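Local coordinates for phosphothreonine lyase ospF (PDB 3I0U), which probably removes phosphate irreversibly from phosphothreonine by lyase chemistry, as a type III effector secreted by Shigella flexneri, at residues 40-45 with 112-117; 71-76 with 147-152. All coordinates share one frame; numbering follows the deposited sequence.

Overall arrangement
Both contacts pin parts of the chain around one antiparallel sheet, but on opposite sides of the molecule's centre; their own centres lie 25 Å apart and they do not touch. Contact 1 is buried, joining helix 39-44 to the end of strand 111-115, and it combines an isoleucine pair with a carboxylate held by several outside partners. Contact 2 is smaller and only partly buried, a loop resting on the first turns of helix 147-166 without any hydrogen bond between the two. No element serves in both, yet they are connected: loop 71-76 follows strand 63-68, which pairs with strand 111-115 of contact 1. Their segments alternate along the sequence.

Contact 1: 40-45 with 112-117; sequences SDICQS and WKITDM
Helix 39-44 comes closest to the outgoing end of strand 111-115 where the CA atoms of Cys-43 and Asp-116 are 6.5 Å apart, just past the last strand residue. Consecutive residues Ile-42 and Cys-43 make the contact from the helix side. Ile-42 reaches over with its CD1 methyl, which meets the branch methyl CG2 of Ile-114 at 3.7 Å; the two side chains cross at about a right angle, so the tip of Ile-42 meets the branch of Ile-114 at a single methyl pair. Phe-95 of helix 91-102 packs against both isoleucines and against Trp-112, enlarging the apolar patch. This is a short helix laid against an antiparallel sheet, at a strand lying between 63-68 and 132-137, within the fold of the Salmonella virulence-associated 28 kDa protein family. Beside the isoleucines the chemistry turns polar. SG of Cys-43 stands above the face of the Asp-116 carboxylate, 3.5 Å from OD2. That carboxylate is swung out with CG anti to the backbone N (chi1 180°), and its firmer partners come from nearby: OD2 accepts from Asn-118 ND2, while OD1 forms a salt bridge with Arg-119 NE and also accepts from Asn-57 ND2. Asn-57 ND2 bonds the carbonyl O of Cys-43 as well, linking helix and strand end through one amide. Tyr-39 OH adds a second tie, bonding both Thr-115 O and Met-117 N.

Contact 2: 71-76 with 147-152; sequences PQSKGD and ALLLHK
The flat amide of Gln-72 meets the amine of Lys-152 beyond its nitrogen end: NE2 and NZ are 4.3 Å apart, with NZ somewhat off the amide plane, and no atom of 147-152 lies over either face. Both groups are donors, and each turns to its own acceptor, NE2 weakly to Ser-107 O and NZ weakly to Tyr-28 OH. In this antiparallel-sheet fold of the Salmonella virulence-associated 28 kDa protein family, the irregular link between strands 63-68 and 77-78 rests on the opening turns of helix 147-166. The link's middle is Ser-73, whose CB points toward the helix; OG, anti to the carbonyl carbon (chi1 -40°), carries on to the fork of Leu-149. There OG is 4.1 Å from both CG and CD2 of Leu-149 and 4.2 Å from CD1, a hydroxyl set against the whole isopropyl group rather than against one methyl. Pro-108 and Asp-139 also touch Leu-149, so neighbouring loops share in covering it. Lys-152 and Leu-149, one turn apart, form the side of the helix turned to the loop, whereas Leu-150 packs against helices 11-22 and 211-217. The loop is held from outside by Asp-110, whose OD2 accepts from the backbone N atoms of Gln-72 and Ser-73; within it, Lys-74 curls back so that its NZ donates to the carbonyl O of Pro-71 at 3.2 Å, on a lone pair in the carbonyl plane.

Contact 1: 40-45 with 112-117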
loop_
_atom_site.group_PDB
_atom_site.type_symbol
_atom_site.label_atom_id
_atom_site.label_comp_id
_atom_site.label_asym_id
_atom_site.label_seq_id
_atom_site.Cartn_x
_atom_site.Cartn_y
_atom_site.Cartn_z
ATOM N N SER A 40 9.765 14.590 -8.238
ATOM C CA SER A 40 9.390 15.948 -8.605
ATOM C C SER A 40 8.320 15.980 -9.706
ATOM O O SER A 40 7.485 16.882 -9.702
ATOM C CB SER A 40 10.581 16.874 -8.906
ATOM O OG SER A 40 11.182 16.562 -10.133
ATOM N N ASP A 41 8.314 15.003 -10.611
ATOM C CA ASP A 41 7.265 14.939 -11.633
ATOM C C ASP A 41 5.870 14.796 -11.030
ATOM O O ASP A 41 4.968 15.522 -11.440
ATOM C CB ASP A 41 7.486 13.813 -12.642
ATOM C CG ASP A 41 8.737 13.990 -13.473
ATOM O OD1 ASP A 41 9.157 15.137 -13.732
ATOM O OD2 ASP A 41 9.311 12.951 -13.871
ATOM N N ILE A 42 5.691 13.889 -10.056
ATOM C CA ILE A 42 4.390 13.736 -9.390
ATOM C C ILE A 42 4.026 14.942 -8.515
ATOM O O ILE A 42 2.839 15.187 -8.266
ATOM C CB ILE A 42 4.235 12.411 -8.605
ATOM C CG1 ILE A 42 5.208 12.312 -7.426
ATOM C CG2 ILE A 42 4.446 11.207 -9.508
ATOM C CD1 ILE A 42 4.805 11.292 -6.426
ATOM N N CYS A 43 5.024 15.740 -8.106
ATOM C CA CYS A 43 4.747 16.945 -7.303
ATOM C C CYS A 43 4.074 18.083 -8.077
ATOM O O CYS A 43 3.448 18.958 -7.488
ATOM C CB CYS A 43 5.999 17.396 -6.565
ATOM S SG CYS A 43 6.331 16.308 -5.164
ATOM N N GLN A 44 4.169 18.023 -9.402
ATOM C CA GLN A 44 3.707 19.062 -10.306
ATOM C C GLN A 44 2.520 18.641 -11.134
ATOM O O GLN A 44 1.788 19.479 -11.652
ATOM C CB GLN A 44 4.857 19.432 -11.200
ATOM C CG GLN A 44 5.960 20.014 -10.357
ATOM C CD GLN A 44 7.307 19.811 -10.948
ATOM O OE1 GLN A 44 7.649 20.399 -11.984
ATOM N NE2 GLN A 44 8.107 18.999 -10.290
ATOM N N SER A 45 2.345 17.331 -11.236
ATOM C CA SER A 45 1.210 16.679 -11.873
ATOM C C SER A 45 -0.131 17.144 -11.304
ATOM O O SER A 45 -0.682 16.505 -10.392
ATOM C CB SER A 45 1.332 15.147 -11.675
ATOM O OG SER A 45 1.966 14.487 -12.767
ATOM N N TRP A 112 -3.296 4.821 -4.137
ATOM C CA TRP A 112 -2.368 5.211 -3.087
ATOM C C TRP A 112 -2.192 6.703 -3.067
ATOM O O TRP A 112 -2.654 7.416 -3.981
ATOM C CB TRP A 112 -1.028 4.492 -3.180
ATOM C CG TRP A 112 -0.413 4.393 -4.563
ATOM C CD1 TRP A 112 -0.654 3.438 -5.494
ATOM C CD2 TRP A 112 0.557 5.279 -5.146
ATOM N NE1 TRP A 112 0.074 3.677 -6.631
ATOM C CE2 TRP A 112 0.854 4.780 -6.442
ATOM C CE3 TRP A 112 1.210 6.444 -4.700
ATOM C CZ2 TRP A 112 1.755 5.423 -7.320
ATOM C CZ3 TRP A 112 2.103 7.072 -5.563
ATOM C CH2 TRP A 112 2.357 6.568 -6.864
ATOM N N LYS A 113 -1.556 7.198 -2.012
ATOM C CA LYS A 113 -1.107 8.605 -1.996
ATOM C C LYS A 113 0.268 8.733 -1.323
ATOM O O LYS A 113 0.732 7.842 -0.620
ATOM C CB LYS A 113 -2.139 9.533 -1.342
ATOM C CG LYS A 113 -2.190 9.362 0.156
ATOM C CD LYS A 113 -3.518 9.852 0.774
ATOM C CE LYS A 113 -3.271 9.854 2.277
ATOM N NZ LYS A 113 -4.276 10.675 2.959
ATOM N N ILE A 114 0.913 9.862 -1.560
ATOM C CA ILE A 114 2.189 10.157 -0.941
ATOM C C ILE A 114 2.266 11.634 -0.569
ATOM O O ILE A 114 1.840 12.507 -1.341
ATOM C CB ILE A 114 3.384 9.700 -1.817
ATOM C CG1 ILE A 114 4.717 9.930 -1.077
ATOM C CG2 ILE A 114 3.355 10.390 -3.186
ATOM C CD1 ILE A 114 5.941 9.431 -1.779
ATOM N N THR A 115 2.749 11.899 0.640
ATOM C CA THR A 115 3.035 13.254 1.124
ATOM C C THR A 115 3.926 13.991 0.155
ATOM O O THR A 115 4.884 13.423 -0.355
ATOM C CB THR A 115 3.715 13.170 2.491
ATOM O OG1 THR A 115 2.879 12.390 3.341
ATOM C CG2 THR A 115 3.856 14.480 3.129
ATOM N N ASP A 116 3.560 15.239 -0.114
ATOM C CA ASP A 116 4.314 16.194 -0.908
ATOM C C ASP A 116 5.240 16.946 0.055
ATOM O O ASP A 116 4.875 18.009 0.597
ATOM C CB ASP A 116 3.312 17.113 -1.644
ATOM C CG ASP A 116 3.971 18.201 -2.534
ATOM O OD1 ASP A 116 3.174 18.910 -3.213
ATOM O OD2 ASP A 116 5.222 18.384 -2.560
ATOM N N MET A 117 6.451 16.404 0.226
ATOM C CA MET A 117 7.542 16.981 1.045
ATOM C C MET A 117 7.779 18.489 1.001
ATOM O O MET A 117 8.471 18.991 1.875
ATOM C CB MET A 117 8.879 16.321 0.718
ATOM C CG MET A 117 9.066 14.911 1.203
ATOM S SD MET A 117 7.825 14.481 2.457
ATOM C CE MET A 117 8.637 14.896 3.999
#

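Contact 2: 71-76 with 147-152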
loop_
_atom_site.group_PDB
_atom_site.type_symbol
_atom_site.label_atom_id
_atom_site.label_comp_id
_atom_site.label_asym_id
_atom_site.label_seq_id
_atom_site.Cartn_x
_atom_site.Cartn_y
_atom_site.Cartn_z
ATOM N N PRO A 71 -9.812 -0.091 -11.949
ATOM C CA PRO A 71 -9.520 -0.878 -10.752
ATOM C C PRO A 71 -9.544 -2.396 -11.020
ATOM O O PRO A 71 -10.322 -2.874 -11.853
ATOM C CB PRO A 71 -10.652 -0.473 -9.777
ATOM C CG PRO A 71 -11.734 0.099 -10.643
ATOM C CD PRO A 71 -11.003 0.767 -11.754
ATOM N N GLN A 72 -8.667 -3.124 -10.340
ATOM C CA GLN A 72 -8.640 -4.574 -10.421
ATOM C C GLN A 72 -9.493 -5.190 -9.332
ATOM O O GLN A 72 -9.835 -6.396 -9.380
ATOM C CB GLN A 72 -7.225 -5.087 -10.291
ATOM C CG GLN A 72 -6.456 -5.096 -11.575
ATOM C CD GLN A 72 -4.969 -5.292 -11.324
ATOM O OE1 GLN A 72 -4.136 -4.921 -12.153
ATOM N NE2 GLN A 72 -4.619 -5.846 -10.155
ATOM N N SER A 73 -9.853 -4.358 -8.366
ATOM C CA SER A 73 -10.774 -4.751 -7.348
ATOM C C SER A 73 -11.997 -3.881 -7.516
ATOM O O SER A 73 -12.095 -2.819 -6.915
ATOM C CB SER A 73 -10.130 -4.582 -5.973
ATOM O OG SER A 73 -8.773 -4.998 -6.019
ATOM N N LYS A 74 -12.949 -4.326 -8.319
ATOM C CA LYS A 74 -14.083 -3.460 -8.669
ATOM C C LYS A 74 -15.141 -3.138 -7.579
ATOM O O LYS A 74 -16.175 -2.584 -7.901
ATOM C CB LYS A 74 -14.734 -3.943 -9.979
ATOM C CG LYS A 74 -13.835 -3.778 -11.217
ATOM C CD LYS A 74 -14.134 -4.855 -12.270
ATOM C CE LYS A 74 -12.925 -5.122 -13.197
ATOM N NZ LYS A 74 -11.680 -5.644 -12.521
ATOM N N GLY A 75 -14.882 -3.428 -6.307
ATOM C CA GLY A 75 -15.834 -3.104 -5.222
ATOM C C GLY A 75 -15.368 -1.999 -4.281
ATOM O O GLY A 75 -14.451 -1.255 -4.619
ATOM N N ASP A 76 -15.992 -1.903 -3.095
ATOM C CA ASP A 76 -15.722 -0.850 -2.078
ATOM C C ASP A 76 -14.363 -0.930 -1.366
ATOM O O ASP A 76 -13.855 -2.028 -1.111
ATOM C CB ASP A 76 -16.751 -0.915 -0.956
ATOM C CG ASP A 76 -18.191 -0.956 -1.453
ATOM O OD1 ASP A 76 -18.639 0.083 -1.992
ATOM O OD2 ASP A 76 -18.882 -2.008 -1.251
ATOM N N ALA A 147 -9.044 -14.788 -2.044
ATOM C CA ALA A 147 -7.763 -15.315 -1.598
ATOM C C ALA A 147 -6.527 -14.857 -2.421
ATOM O O ALA A 147 -5.435 -14.740 -1.872
ATOM C CB ALA A 147 -7.832 -16.797 -1.526
ATOM N N LEU A 148 -6.723 -14.600 -3.716
ATOM C CA LEU A 148 -5.642 -14.266 -4.624
ATOM C C LEU A 148 -5.263 -12.871 -4.336
ATOM O O LEU A 148 -4.055 -12.564 -4.263
ATOM C CB LEU A 148 -6.080 -14.284 -6.081
ATOM C CG LEU A 148 -5.149 -14.731 -7.220
ATOM C CD1 LEU A 148 -5.607 -14.073 -8.483
ATOM C CD2 LEU A 148 -3.666 -14.491 -7.028
ATOM N N LEU A 149 -6.290 -12.022 -4.171
ATOM C CA LEU A 149 -6.066 -10.621 -3.845
ATOM C C LEU A 149 -5.213 -10.571 -2.591
ATOM O O LEU A 149 -4.133 -10.003 -2.605
ATOM C CB LEU A 149 -7.389 -9.891 -3.627
ATOM C CG LEU A 149 -7.550 -8.385 -3.967
ATOM C CD1 LEU A 149 -8.354 -7.701 -2.886
ATOM C CD2 LEU A 149 -6.238 -7.629 -4.168
ATOM N N LEU A 150 -5.692 -11.227 -1.536
ATOM C CA LEU A 150 -4.983 -11.281 -0.261
ATOM C C LEU A 150 -3.580 -11.841 -0.338
ATOM O O LEU A 150 -2.693 -11.364 0.360
ATOM C CB LEU A 150 -5.770 -12.070 0.772
ATOM C CG LEU A 150 -7.117 -11.488 1.174
ATOM C CD1 LEU A 150 -7.855 -12.493 2.020
ATOM C CD2 LEU A 150 -6.937 -10.159 1.909
ATOM N N HIS A 151 -3.387 -12.836 -1.190
ATOM C CA HIS A 151 -2.074 -13.354 -1.453
ATOM C C HIS A 151 -1.243 -12.263 -2.117
ATOM O O HIS A 151 -0.171 -11.917 -1.606
ATOM C CB HIS A 151 -2.131 -14.605 -2.312
ATOM C CG HIS A 151 -0.800 -15.244 -2.509
ATOM N ND1 HIS A 151 -0.012 -15.666 -1.459
ATOM C CD2 HIS A 151 -0.102 -15.515 -3.636
ATOM C CE1 HIS A 151 1.109 -16.180 -1.932
ATOM N NE2 HIS A 151 1.078 -16.104 -3.250
ATOM N N LYS A 152 -1.759 -11.695 -3.211
ATOM C CA LYS A 152 -1.091 -10.611 -3.922
ATOM C C LYS A 152 -0.675 -9.498 -2.955
ATOM O O LYS A 152 0.494 -9.125 -2.927
ATOM C CB LYS A 152 -1.940 -10.087 -5.093
ATOM C CG LYS A 152 -1.901 -10.972 -6.357
ATOM C CD LYS A 152 -3.059 -10.798 -7.372
ATOM C CE LYS A 152 -3.107 -9.456 -8.136
ATOM N NZ LYS A 152 -1.888 -8.804 -8.722
#